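Local structure of rifamycin polyketide synthase (Amycolatopsis mediterranei, 4LN9) at residues A175-L180 and A203-G208; T181-V186 and T246-A251; W170-A175 and E214-I219; P196-V201 and L238-L243; S209-E214 and V284-R289. The protein includes, in its terminal module, a double-hotdog dehydratase domain that removes water from the growing polyketide intermediate during rifamycin assembly. One frame throughout, in Å; residues are numbered along the deposited sequence.

Contact 1 of 5, residues A175-L180 and A203-G208; sequences AKPVDL and AVWRRG
K176 and R206 hold the two antiparallel chains together with a matched pair of backbone bonds, K176 N to R206 O and R206 N to K176 O, both 2.8 Å. V178 N adds a third, straighter bond to V204 O (2.8 Å, 167° at the hydrogen). Between them, K176 O also receives a CA-H from W205.

The packing is tight on both faces near these bonds. On one, P177 meets the pyrrole side of the W205 indole obliquely, with P177 CA 3.4 Å from W205 CD1, and the methyl of A175 presses on W205 CB at 3.6 Å. On the other, V178 CG2 sits over one face of the R206 guanidinium, 3.6 Å from R206 NH2, and also meets V204 CG1 at 3.8 Å. R206 gets there because its chain, extended as far as CD, folds at chi3 (-54°) and brings the guanidinium back beside the valine.

The loose end is different. K176 bends away toward solvent after its first carbons, and beyond V178 the chains part. A water fills in there, accepting from V204 N at 2.9 Å; its approach to V178 O is too short to trust in detail. L180 reaches across here, CD1 lying 3.9 Å from A203 CA.

Strand 176-178 lies at the edge of the sheet within this chain. Strand 201-207 lies between it and strand 214-220, helix 236-251 packs under V204 and L180 through S249 and V248, and W170 meets W205 edge-to-face on the far side.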
# COMPACT_ATOMS: atom_id res chain seq x y z
N ALA A 175 48.52 14.06 -0.34
CA ALA A 175 47.65 13.53 0.71
C ALA A 175 48.42 12.56 1.59
O ALA A 175 49.04 11.62 1.09
CB ALA A 175 46.44 12.85 0.10
N LYS A 176 48.40 12.80 2.90
CA LYS A 176 49.16 11.98 3.83
C LYS A 176 48.30 10.83 4.35
O LYS A 176 47.17 11.05 4.78
CB LYS A 176 49.65 12.83 5.00
CG LYS A 176 50.16 14.20 4.59
CD LYS A 176 51.55 14.46 5.16
CE LYS A 176 52.44 15.18 4.15
NZ LYS A 176 52.72 14.33 2.96
N PRO A 177 48.84 9.60 4.29
CA PRO A 177 48.08 8.43 4.73
C PRO A 177 47.91 8.40 6.24
O PRO A 177 48.80 8.85 6.98
CB PRO A 177 48.95 7.26 4.27
CG PRO A 177 50.33 7.82 4.18
CD PRO A 177 50.16 9.25 3.74
N VAL A 178 46.73 8.00 6.69
CA VAL A 178 46.43 7.93 8.12
C VAL A 178 46.50 6.48 8.58
O VAL A 178 46.02 5.58 7.89
CB VAL A 178 45.02 8.48 8.41
CG1 VAL A 178 44.72 8.41 9.89
CG2 VAL A 178 44.90 9.91 7.90
N ASP A 179 47.23 6.23 9.66
CA ASP A 179 47.29 4.89 10.25
C ASP A 179 45.96 4.57 10.94
O ASP A 179 45.52 5.32 11.81
CB ASP A 179 48.43 4.81 11.27
CG ASP A 179 48.80 3.38 11.62
OD1 ASP A 179 47.96 2.47 11.39
OD2 ASP A 179 49.91 3.16 12.14
N LEU A 180 45.29 3.54 10.48
CA LEU A 180 43.95 3.26 10.94
C LEU A 180 43.88 2.40 12.18
O LEU A 180 42.87 2.33 12.84
CB LEU A 180 43.15 2.62 9.82
CG LEU A 180 42.89 3.58 8.68
CD1 LEU A 180 41.84 3.08 7.73
CD2 LEU A 180 42.53 4.94 9.22
N ALA A 203 41.49 2.47 3.80
CA ALA A 203 42.61 3.40 3.89
C ALA A 203 42.05 4.81 3.92
O ALA A 203 40.98 5.07 3.36
CB ALA A 203 43.53 3.22 2.69
N VAL A 204 42.77 5.71 4.57
CA VAL A 204 42.39 7.12 4.58
C VAL A 204 43.62 7.98 4.34
O VAL A 204 44.71 7.65 4.79
CB VAL A 204 41.77 7.50 5.93
CG1 VAL A 204 41.67 9.02 6.06
CG2 VAL A 204 40.40 6.85 6.09
N TRP A 205 43.48 8.99 3.48
CA TRP A 205 44.49 10.04 3.37
C TRP A 205 43.89 11.37 3.66
O TRP A 205 42.71 11.60 3.36
CB TRP A 205 45.11 10.06 1.97
CG TRP A 205 45.69 8.74 1.53
CD1 TRP A 205 47.03 8.38 1.46
CD2 TRP A 205 44.96 7.62 0.94
NE1 TRP A 205 47.16 7.12 0.94
CE2 TRP A 205 45.96 6.60 0.62
CE3 TRP A 205 43.62 7.36 0.67
CZ2 TRP A 205 45.61 5.38 0.06
CZ3 TRP A 205 43.28 6.12 0.12
CH2 TRP A 205 44.25 5.17 -0.21
N ARG A 206 44.71 12.31 4.11
CA ARG A 206 44.24 13.64 4.45
C ARG A 206 45.08 14.71 3.77
O ARG A 206 46.28 14.53 3.56
CB ARG A 206 44.25 13.83 5.97
CG ARG A 206 43.79 15.21 6.42
CD ARG A 206 44.14 15.46 7.88
NE ARG A 206 43.62 14.42 8.76
CZ ARG A 206 44.37 13.48 9.33
NH1 ARG A 206 45.68 13.45 9.12
NH2 ARG A 206 43.81 12.58 10.13
N ARG A 207 44.43 15.82 3.44
CA ARG A 207 45.08 16.91 2.71
C ARG A 207 44.40 18.22 3.13
O ARG A 207 43.20 18.24 3.38
CB ARG A 207 44.90 16.68 1.20
CG ARG A 207 45.74 17.59 0.31
CD ARG A 207 45.01 17.86 -1.00
NE ARG A 207 45.56 17.07 -2.10
CZ ARG A 207 44.97 16.92 -3.28
NH1 ARG A 207 43.77 17.44 -3.50
NH2 ARG A 207 45.59 16.27 -4.25
N GLY A 208 45.20 19.24 3.41
CA GLY A 208 44.67 20.51 3.93
C GLY A 208 44.49 20.49 5.44
O GLY A 208 44.88 19.53 6.10
O HOH W 1 45.21 4.65 5.80

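Contact 2 of 5, residues T181-V186 and T246-A251; sequences TGAYDV and TMVSAA
A183 and A251 bring the backbones within 5.2 Å, CA to CA, where the opening turn of helix 183-190 meets the 246-251 part of helix 236-251. G182 occupies the N-cap of the first helix, and its O accepts from V186 N at 3.1 Å. Side chains this small let the helices come so close: the A251 methyl lies 3.7 Å from A183 O, and the A183 methyl lies 3.8 Å from V248 O. V186 joins at the next turn, its CB 4.1 Å from A251 CB.

V248 works in two directions. With CG1 anti to the backbone N (chi1 167°) that methyl meets A183 CB, while CG2 is left to lie over one face of the Y184 ring, a CH-pi contact 4.1 Å from the centroid and 29° off the normal. The same methyl is 3.7 Å from Y184 CE2. The phenol hydroxyl at the far end of that ring is hydrogen-bonded to H244 NE2 and to V201 N, which fixes the ring from its polar side.

The result is an alanine-lined helix-helix contact in which the short helix 183-190 rests on the 246-251 part of helix 236-251, the long helix of the second hotdog in this double-hotdog fold.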
# COMPACT_ATOMS: atom_id res chain seq x y z
N THR A 181 45.02 1.78 12.46
CA THR A 181 45.22 0.92 13.62
C THR A 181 44.54 1.49 14.85
O THR A 181 44.88 2.58 15.32
CB THR A 181 46.71 0.71 13.92
OG1 THR A 181 47.21 -0.37 13.12
CG2 THR A 181 46.92 0.38 15.39
N GLY A 182 43.59 0.73 15.36
CA GLY A 182 42.85 1.09 16.55
C GLY A 182 41.65 1.99 16.39
O GLY A 182 40.86 2.14 17.30
N ALA A 183 41.49 2.59 15.23
CA ALA A 183 40.50 3.65 15.02
C ALA A 183 39.06 3.20 15.28
O ALA A 183 38.28 3.92 15.91
CB ALA A 183 40.64 4.26 13.63
N TYR A 184 38.68 2.04 14.74
CA TYR A 184 37.31 1.54 14.89
C TYR A 184 37.01 1.15 16.34
O TYR A 184 35.84 1.08 16.74
CB TYR A 184 37.05 0.36 13.94
CG TYR A 184 36.52 0.74 12.57
CD1 TYR A 184 37.08 0.20 11.41
CD2 TYR A 184 35.39 1.54 12.43
CE1 TYR A 184 36.59 0.53 10.16
CE2 TYR A 184 34.89 1.87 11.18
CZ TYR A 184 35.50 1.37 10.04
OH TYR A 184 35.02 1.70 8.80
N ASP A 185 38.05 0.93 17.13
CA ASP A 185 37.91 0.69 18.57
C ASP A 185 37.67 2.00 19.32
O ASP A 185 36.86 2.06 20.24
CB ASP A 185 39.14 -0.01 19.13
CG ASP A 185 39.18 -1.49 18.80
OD1 ASP A 185 38.12 -2.04 18.42
OD2 ASP A 185 40.26 -2.10 18.93
N VAL A 186 38.40 3.04 18.93
CA VAL A 186 38.28 4.34 19.56
C VAL A 186 36.90 4.96 19.29
O VAL A 186 36.34 5.64 20.14
CB VAL A 186 39.38 5.30 19.08
CG1 VAL A 186 39.24 6.66 19.75
CG2 VAL A 186 40.75 4.71 19.35
N THR A 246 35.65 10.07 7.68
CA THR A 246 36.05 11.33 8.32
C THR A 246 36.23 11.15 9.83
O THR A 246 37.08 11.80 10.44
CB THR A 246 35.03 12.46 8.06
OG1 THR A 246 33.72 12.03 8.46
CG2 THR A 246 35.01 12.84 6.59
N MET A 247 35.40 10.30 10.42
CA MET A 247 35.48 10.02 11.85
C MET A 247 36.63 9.06 12.14
O MET A 247 37.42 9.28 13.06
CB MET A 247 34.17 9.40 12.34
CG MET A 247 33.04 10.40 12.54
SD MET A 247 31.42 9.60 12.50
CE MET A 247 31.72 8.19 13.56
N VAL A 248 36.69 7.98 11.37
CA VAL A 248 37.84 7.09 11.41
C VAL A 248 39.15 7.87 11.29
O VAL A 248 40.08 7.65 12.07
CB VAL A 248 37.78 6.03 10.28
CG1 VAL A 248 39.11 5.33 10.14
CG2 VAL A 248 36.66 5.04 10.56
N SER A 249 39.17 8.84 10.39
CA SER A 249 40.31 9.74 10.26
C SER A 249 40.61 10.44 11.58
O SER A 249 41.75 10.44 12.05
CB SER A 249 40.06 10.77 9.16
OG SER A 249 41.22 11.55 8.92
N ALA A 250 39.58 11.01 12.20
CA ALA A 250 39.76 11.76 13.44
C ALA A 250 40.14 10.85 14.61
O ALA A 250 40.99 11.20 15.43
CB ALA A 250 38.50 12.56 13.77
N ALA A 251 39.53 9.67 14.66
CA ALA A 251 39.77 8.74 15.76
C ALA A 251 41.23 8.30 15.87
O ALA A 251 41.66 7.80 16.91
CB ALA A 251 38.85 7.53 15.64

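Contact 3 of 5, residues W170-A175 and E214-I219; sequences WPPPEA and ETFAEI
One directed polar bond joins W170 to E218: the indole NE1 gives its proton to E218 OE2 at 2.9 Å, with 148° at the hydrogen. The oxygen lies almost exactly in the indole plane, but the indole comes to the carboxylate on its anti side and 32° out of the carboxylate plane. W170 can reach it because CG stands anti to the backbone N (chi1 -169°), which lays the ring along strand 214-220. The neighbouring ring edge then runs close to the backbone, W170 CZ2 being 3.5 Å from A217 O.

The second kind of contact is CH-pi. P172 CG stands over the middle of the F216 ring, 3.4 Å from its centroid. The pyrrolidine also touches the W170 indole through P172 CD, so this proline is wedged between two aromatic rings.

Apolar contacts fill in the rest. W170 CH2 touches F216 CB at 3.8 Å, and the two ring planes are nearly perpendicular in an oblique pair. A type II turn from P172 to A175, closed by A175 N to P172 O, returns the chain so that the A175 methyl reaches F216 CD2 at 4.0 Å. F165 meets the F216 ring as well.

Chemically, apolar surfaces carry most of the contact between these two segments and one N-H adds direction; P173 O, bonded to R207 NH2, gives the loop a further polar hold. The indole bond satisfies its nitrogen and limits rotation of the ring, which also takes part in a cation-pi contact with R281; the negative charge of E218 at the indole edge would probably strengthen that attraction.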
# COMPACT_ATOMS: atom_id res chain seq x y z
N TRP A 170 45.94 8.59 -7.89
CA TRP A 170 45.44 8.00 -6.66
C TRP A 170 46.48 7.15 -5.99
O TRP A 170 47.11 6.32 -6.64
CB TRP A 170 44.20 7.17 -6.95
CG TRP A 170 43.46 6.74 -5.71
CD1 TRP A 170 43.59 5.54 -5.03
CD2 TRP A 170 42.46 7.50 -4.96
NE1 TRP A 170 42.77 5.51 -3.93
CE2 TRP A 170 42.07 6.67 -3.82
CE3 TRP A 170 41.91 8.77 -5.07
CZ2 TRP A 170 41.13 7.08 -2.89
CZ3 TRP A 170 40.97 9.18 -4.12
CH2 TRP A 170 40.59 8.35 -3.07
N PRO A 171 46.65 7.30 -4.66
CA PRO A 171 46.08 8.34 -3.80
C PRO A 171 46.48 9.73 -4.27
O PRO A 171 47.46 9.87 -5.00
CB PRO A 171 46.71 8.07 -2.42
CG PRO A 171 47.36 6.73 -2.52
CD PRO A 171 47.68 6.52 -3.97
N PRO A 172 45.74 10.77 -3.83
CA PRO A 172 46.03 12.09 -4.38
C PRO A 172 47.38 12.64 -3.91
O PRO A 172 47.80 12.37 -2.78
CB PRO A 172 44.88 12.94 -3.85
CG PRO A 172 43.75 11.98 -3.70
CD PRO A 172 44.40 10.70 -3.23
N PRO A 173 48.13 13.27 -4.84
CA PRO A 173 49.35 14.01 -4.54
C PRO A 173 49.27 14.85 -3.27
O PRO A 173 48.33 15.62 -3.08
CB PRO A 173 49.50 14.89 -5.78
CG PRO A 173 48.99 14.02 -6.89
CD PRO A 173 47.91 13.14 -6.29
N GLU A 174 50.25 14.66 -2.39
CA GLU A 174 50.37 15.42 -1.15
C GLU A 174 49.33 15.08 -0.09
O GLU A 174 49.26 15.75 0.94
CB GLU A 174 50.37 16.93 -1.43
CG GLU A 174 51.45 17.40 -2.39
CD GLU A 174 51.92 18.81 -2.11
OE1 GLU A 174 51.37 19.45 -1.18
OE2 GLU A 174 52.86 19.27 -2.78
N ALA A 175 48.52 14.06 -0.34
CA ALA A 175 47.65 13.53 0.71
C ALA A 175 48.42 12.56 1.59
O ALA A 175 49.04 11.62 1.09
CB ALA A 175 46.44 12.85 0.10
N GLU A 214 40.38 18.05 2.93
CA GLU A 214 39.85 16.94 2.14
C GLU A 214 40.20 15.61 2.80
O GLU A 214 41.34 15.40 3.20
CB GLU A 214 40.45 16.96 0.73
CG GLU A 214 40.22 18.25 -0.05
CD GLU A 214 41.00 18.28 -1.35
OE1 GLU A 214 42.23 18.52 -1.30
OE2 GLU A 214 40.40 18.06 -2.42
N THR A 215 39.24 14.69 2.83
CA THR A 215 39.50 13.32 3.24
C THR A 215 39.31 12.37 2.06
O THR A 215 38.26 12.37 1.42
CB THR A 215 38.55 12.89 4.38
OG1 THR A 215 38.72 13.76 5.51
CG2 THR A 215 38.84 11.46 4.81
N PHE A 216 40.34 11.57 1.78
CA PHE A 216 40.26 10.56 0.73
C PHE A 216 40.26 9.17 1.36
O PHE A 216 40.90 8.95 2.39
CB PHE A 216 41.46 10.71 -0.22
CG PHE A 216 41.53 12.05 -0.89
CD1 PHE A 216 40.64 12.39 -1.89
CD2 PHE A 216 42.43 13.01 -0.44
CE1 PHE A 216 40.68 13.64 -2.48
CE2 PHE A 216 42.49 14.26 -1.04
CZ PHE A 216 41.60 14.58 -2.05
N ALA A 217 39.49 8.25 0.79
CA ALA A 217 39.43 6.90 1.35
C ALA A 217 39.13 5.85 0.29
O ALA A 217 38.50 6.13 -0.73
CB ALA A 217 38.41 6.84 2.47
N GLU A 218 39.64 4.65 0.52
CA GLU A 218 39.14 3.47 -0.17
C GLU A 218 38.21 2.70 0.74
O GLU A 218 38.49 2.49 1.92
CB GLU A 218 40.30 2.58 -0.64
CG GLU A 218 41.19 3.25 -1.68
CD GLU A 218 42.24 2.32 -2.27
OE1 GLU A 218 42.00 1.09 -2.32
OE2 GLU A 218 43.25 2.83 -2.80
N ILE A 219 37.03 2.39 0.20
CA ILE A 219 35.99 1.72 0.96
C ILE A 219 35.68 0.41 0.25
O ILE A 219 35.58 0.37 -0.97
CB ILE A 219 34.70 2.55 0.99
CG1 ILE A 219 35.01 4.03 1.28
CG2 ILE A 219 33.72 1.99 2.01
CD1 ILE A 219 35.54 4.28 2.67

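Contact 4 of 5, residues P196-V201 and L238-L243; sequences PTFRAV and LLDAAL
D240 OD2 is hydrogen-bonded to H244 ND1 one turn further along the helix, and the edge of the F198 ring comes up beside it, F198 CD1 lying 3.8 Å from that oxygen. OD2 lies near the ring plane, at the C-H edge; the carboxylate plane itself is turned 77° to the ring. The helix backbone sets D240 CB 3.9 Å from F198 CE1, and chi1 (-169°) swings the carboxylate to the ring edge.

D240 and H244 have the spacing of the DxxxQ/H signature of polyketide synthase dehydratases, and F198 also meets the ring of H70, in the first hotdog, so this loop and helix probably border the active-site cleft between the two hotdogs.

Below the ring the contact becomes apolar. R199 is the centre of an inverse gamma turn, and the chain leaves it with A200 CB facing A241 CB at 3.7 Å. The A241 methyl also lies 4.0 Å from F198 O. V201 follows at the start of strand 201-207, its CG2 3.5 Å from A241 O and 4.1 Å from A241 CB. I219 of strand 214-220 packs against A200, V201 and A241 together.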
# COMPACT_ATOMS: atom_id res chain seq x y z
N PRO A 196 31.11 -5.69 11.66
CA PRO A 196 31.89 -6.09 10.49
C PRO A 196 31.34 -5.55 9.18
O PRO A 196 32.11 -5.21 8.28
CB PRO A 196 31.79 -7.61 10.52
CG PRO A 196 31.64 -7.94 11.96
CD PRO A 196 30.81 -6.83 12.54
N THR A 197 30.02 -5.56 9.01
CA THR A 197 29.42 -5.06 7.78
C THR A 197 29.80 -3.60 7.51
O THR A 197 30.05 -3.22 6.37
CB THR A 197 27.88 -5.19 7.79
OG1 THR A 197 27.52 -6.56 8.02
CG2 THR A 197 27.31 -4.75 6.45
N PHE A 198 29.93 -2.82 8.58
CA PHE A 198 30.15 -1.38 8.43
C PHE A 198 31.61 -0.98 8.51
O PHE A 198 31.96 0.16 8.23
CB PHE A 198 29.33 -0.59 9.45
CG PHE A 198 27.87 -0.52 9.13
CD1 PHE A 198 27.31 0.65 8.63
CD2 PHE A 198 27.07 -1.64 9.24
CE1 PHE A 198 25.97 0.71 8.31
CE2 PHE A 198 25.73 -1.58 8.94
CZ PHE A 198 25.18 -0.41 8.45
N ARG A 199 32.46 -1.90 8.96
CA ARG A 199 33.88 -1.60 9.04
C ARG A 199 34.56 -1.73 7.68
O ARG A 199 35.25 -2.71 7.40
CB ARG A 199 34.57 -2.47 10.10
CG ARG A 199 34.18 -2.09 11.53
CD ARG A 199 35.09 -2.72 12.56
NE ARG A 199 35.11 -4.18 12.46
CZ ARG A 199 34.41 -5.00 13.24
NH1 ARG A 199 33.66 -4.51 14.22
NH2 ARG A 199 34.46 -6.31 13.03
N ALA A 200 34.23 -0.79 6.78
CA ALA A 200 34.58 -0.94 5.38
C ALA A 200 35.65 0.06 4.94
O ALA A 200 36.04 0.07 3.77
CB ALA A 200 33.34 -0.81 4.51
N VAL A 201 36.08 0.92 5.85
CA VAL A 201 37.13 1.87 5.53
C VAL A 201 38.49 1.17 5.48
O VAL A 201 38.93 0.60 6.48
CB VAL A 201 37.18 3.03 6.54
CG1 VAL A 201 38.33 3.97 6.21
CG2 VAL A 201 35.86 3.78 6.55
N LEU A 238 28.12 0.69 2.66
CA LEU A 238 29.08 1.33 1.75
C LEU A 238 29.00 2.85 1.82
O LEU A 238 30.02 3.52 2.00
CB LEU A 238 28.89 0.84 0.32
CG LEU A 238 30.05 1.06 -0.65
CD1 LEU A 238 31.30 0.34 -0.18
CD2 LEU A 238 29.68 0.62 -2.06
N LEU A 239 27.79 3.39 1.79
CA LEU A 239 27.60 4.83 1.89
C LEU A 239 27.96 5.35 3.27
O LEU A 239 28.60 6.40 3.40
CB LEU A 239 26.17 5.23 1.51
CG LEU A 239 25.91 6.74 1.43
CD1 LEU A 239 26.90 7.39 0.47
CD2 LEU A 239 24.48 7.02 1.00
N ASP A 240 27.61 4.60 4.31
CA ASP A 240 27.96 4.99 5.67
C ASP A 240 29.47 5.07 5.87
O ASP A 240 29.97 6.01 6.49
CB ASP A 240 27.34 4.05 6.71
CG ASP A 240 27.46 4.59 8.12
OD1 ASP A 240 26.58 5.37 8.54
OD2 ASP A 240 28.46 4.27 8.80
N ALA A 241 30.18 4.05 5.41
CA ALA A 241 31.63 4.03 5.53
C ALA A 241 32.27 5.15 4.72
O ALA A 241 33.26 5.75 5.15
CB ALA A 241 32.19 2.68 5.10
N ALA A 242 31.70 5.43 3.55
CA ALA A 242 32.18 6.52 2.72
C ALA A 242 32.23 7.81 3.53
O ALA A 242 33.26 8.49 3.56
CB ALA A 242 31.29 6.70 1.50
N LEU A 243 31.21 8.02 4.36
CA LEU A 243 31.10 9.25 5.14
C LEU A 243 31.83 9.16 6.49
O LEU A 243 32.41 10.14 6.95
CB LEU A 243 29.63 9.62 5.35
CG LEU A 243 28.87 10.07 4.11
CD1 LEU A 243 27.37 9.99 4.34
CD2 LEU A 243 29.27 11.48 3.70

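Contact 5 of 5, residues S209-E214 and V284-R289; sequences SGNTTE and VAKPER
T213 and K286 come together through their first torsions. T213 has CG2 anti to the backbone N and OG1 beside that nitrogen (chi1 -70°), which sends the hydroxyl back to G210 O at 2.9 Å and leaves the methyl for the lysine. K286 has CG beside its own backbone N (chi1 -78°) and bends at chi2, so the chain runs alongside T213 and ends with NZ 3.6 Å from T213 CG2.

The backbones run nearly antiparallel here, but water does much of the joining. Water 2 donates to N211 O and accepts from K286 N at 3.0 Å; its approach to T213 O is short and uncertain in detail. Water 3 donates to V284 O at 3.1 Å, and weakly to T213 O.

G210 to T213 form a type I turn in the connection of the beta hairpin made by strands 201-207 and 214-220, and K286 follows directly on strand 279-285, the other neighbour of strand 214-220. At the E214 end, E214 CA gives a CA-H...O contact to V284 O at 3.5 Å. The E214 carboxylate makes salt bridges with R283 and R207, on the two flanking strands.

At the solvent-exposed tip, the N211 side chain lies against the backbone from K286 to R289. Its amide is near K286 O and E288 O, although which end is nitrogen remains uncertain.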
# COMPACT_ATOMS: atom_id res chain seq x y z
N SER A 209 43.92 21.56 6.00
CA SER A 209 43.88 21.71 7.45
C SER A 209 42.55 22.19 8.03
O SER A 209 42.03 21.59 8.97
CB SER A 209 45.04 22.59 7.94
OG SER A 209 45.29 22.37 9.32
N GLY A 210 42.07 23.34 7.57
CA GLY A 210 40.92 23.99 8.19
C GLY A 210 39.59 23.57 7.59
O GLY A 210 39.21 22.40 7.65
N ASN A 211 38.87 24.55 7.04
CA ASN A 211 37.67 24.27 6.26
C ASN A 211 38.03 23.83 4.84
O ASN A 211 37.16 23.57 4.02
CB ASN A 211 36.76 25.50 6.22
CG ASN A 211 35.35 25.18 5.75
OD1 ASN A 211 34.93 25.60 4.67
ND2 ASN A 211 34.61 24.44 6.57
N THR A 212 39.33 23.71 4.59
CA THR A 212 39.82 23.31 3.28
C THR A 212 40.30 21.86 3.33
O THR A 212 40.85 21.33 2.36
CB THR A 212 40.96 24.25 2.82
OG1 THR A 212 41.41 23.86 1.51
CG2 THR A 212 42.12 24.20 3.80
N THR A 213 39.98 21.19 4.44
CA THR A 213 40.27 19.78 4.63
C THR A 213 39.59 18.90 3.58
O THR A 213 38.38 18.96 3.40
CB THR A 213 39.81 19.31 6.03
OG1 THR A 213 40.65 19.90 7.04
CG2 THR A 213 39.88 17.80 6.15
N GLU A 214 40.38 18.05 2.93
CA GLU A 214 39.85 16.94 2.14
C GLU A 214 40.20 15.61 2.80
O GLU A 214 41.34 15.40 3.20
CB GLU A 214 40.45 16.96 0.73
CG GLU A 214 40.22 18.25 -0.05
CD GLU A 214 41.00 18.28 -1.35
OE1 GLU A 214 42.23 18.52 -1.30
OE2 GLU A 214 40.40 18.06 -2.42
N VAL A 284 35.84 13.35 0.49
CA VAL A 284 34.91 14.06 1.36
C VAL A 284 35.47 15.43 1.75
O VAL A 284 36.62 15.54 2.16
CB VAL A 284 34.59 13.24 2.63
CG1 VAL A 284 33.66 14.02 3.54
CG2 VAL A 284 33.98 11.90 2.26
N ALA A 285 34.67 16.47 1.54
CA ALA A 285 35.09 17.83 1.86
C ALA A 285 34.04 18.62 2.64
O ALA A 285 32.93 18.14 2.87
CB ALA A 285 35.48 18.58 0.59
N LYS A 286 34.37 19.86 2.99
CA LYS A 286 33.49 20.72 3.78
C LYS A 286 33.09 21.97 2.99
O LYS A 286 33.87 22.92 2.89
CB LYS A 286 34.19 21.15 5.07
CG LYS A 286 34.19 20.08 6.15
CD LYS A 286 35.58 19.87 6.72
CE LYS A 286 35.56 18.87 7.88
NZ LYS A 286 36.89 18.19 8.03
N PRO A 287 31.83 22.02 2.53
CA PRO A 287 31.30 23.26 1.96
C PRO A 287 31.11 24.36 3.02
O PRO A 287 31.28 25.54 2.72
CB PRO A 287 29.94 22.84 1.39
CG PRO A 287 30.05 21.36 1.19
CD PRO A 287 30.93 20.88 2.31
N GLU A 288 30.68 23.96 4.22
CA GLU A 288 30.61 24.88 5.36
C GLU A 288 31.17 24.15 6.58
O GLU A 288 31.53 22.98 6.49
CB GLU A 288 29.16 25.29 5.62
CG GLU A 288 28.37 25.65 4.37
CD GLU A 288 28.71 27.02 3.83
OE1 GLU A 288 28.90 27.95 4.65
OE2 GLU A 288 28.77 27.19 2.60
N ARG A 289 31.27 24.84 7.71
CA ARG A 289 32.01 24.30 8.85
C ARG A 289 31.28 23.16 9.55
O ARG A 289 31.89 22.38 10.28
CB ARG A 289 32.37 25.40 9.85
CG ARG A 289 33.64 25.11 10.65
CD ARG A 289 33.77 26.03 11.85
NE ARG A 289 34.61 27.19 11.56
CZ ARG A 289 34.66 28.28 12.32
NH1 ARG A 289 33.94 28.35 13.43
NH2 ARG A 289 35.43 29.30 11.97
O HOH W 2 37.14 21.07 2.94
O HOH W 3 37.17 16.21 5.15

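In the fold
All five contacts belong to the second hotdog. Contacts 1, 3 and 5 follow neighbouring strands of its sheet, from 176-178 through 201-207 and 214-220 to 279-285. Contact 3 shares A175 with contact 1 and E214 with contact 5; centres of contacts 1 and 3 are about 6 Å apart, those of 3 and 5 about 14 Å. Along the chain, contact 1 closes before contact 5 opens, whereas most other pairs interleave. Contacts 2 and 4, about 12 Å apart between centres, are both carried by helix 236-251, which touches the sheet through I219 and links it to the probable active-site region at contact 4, the one nearest the chain's centre.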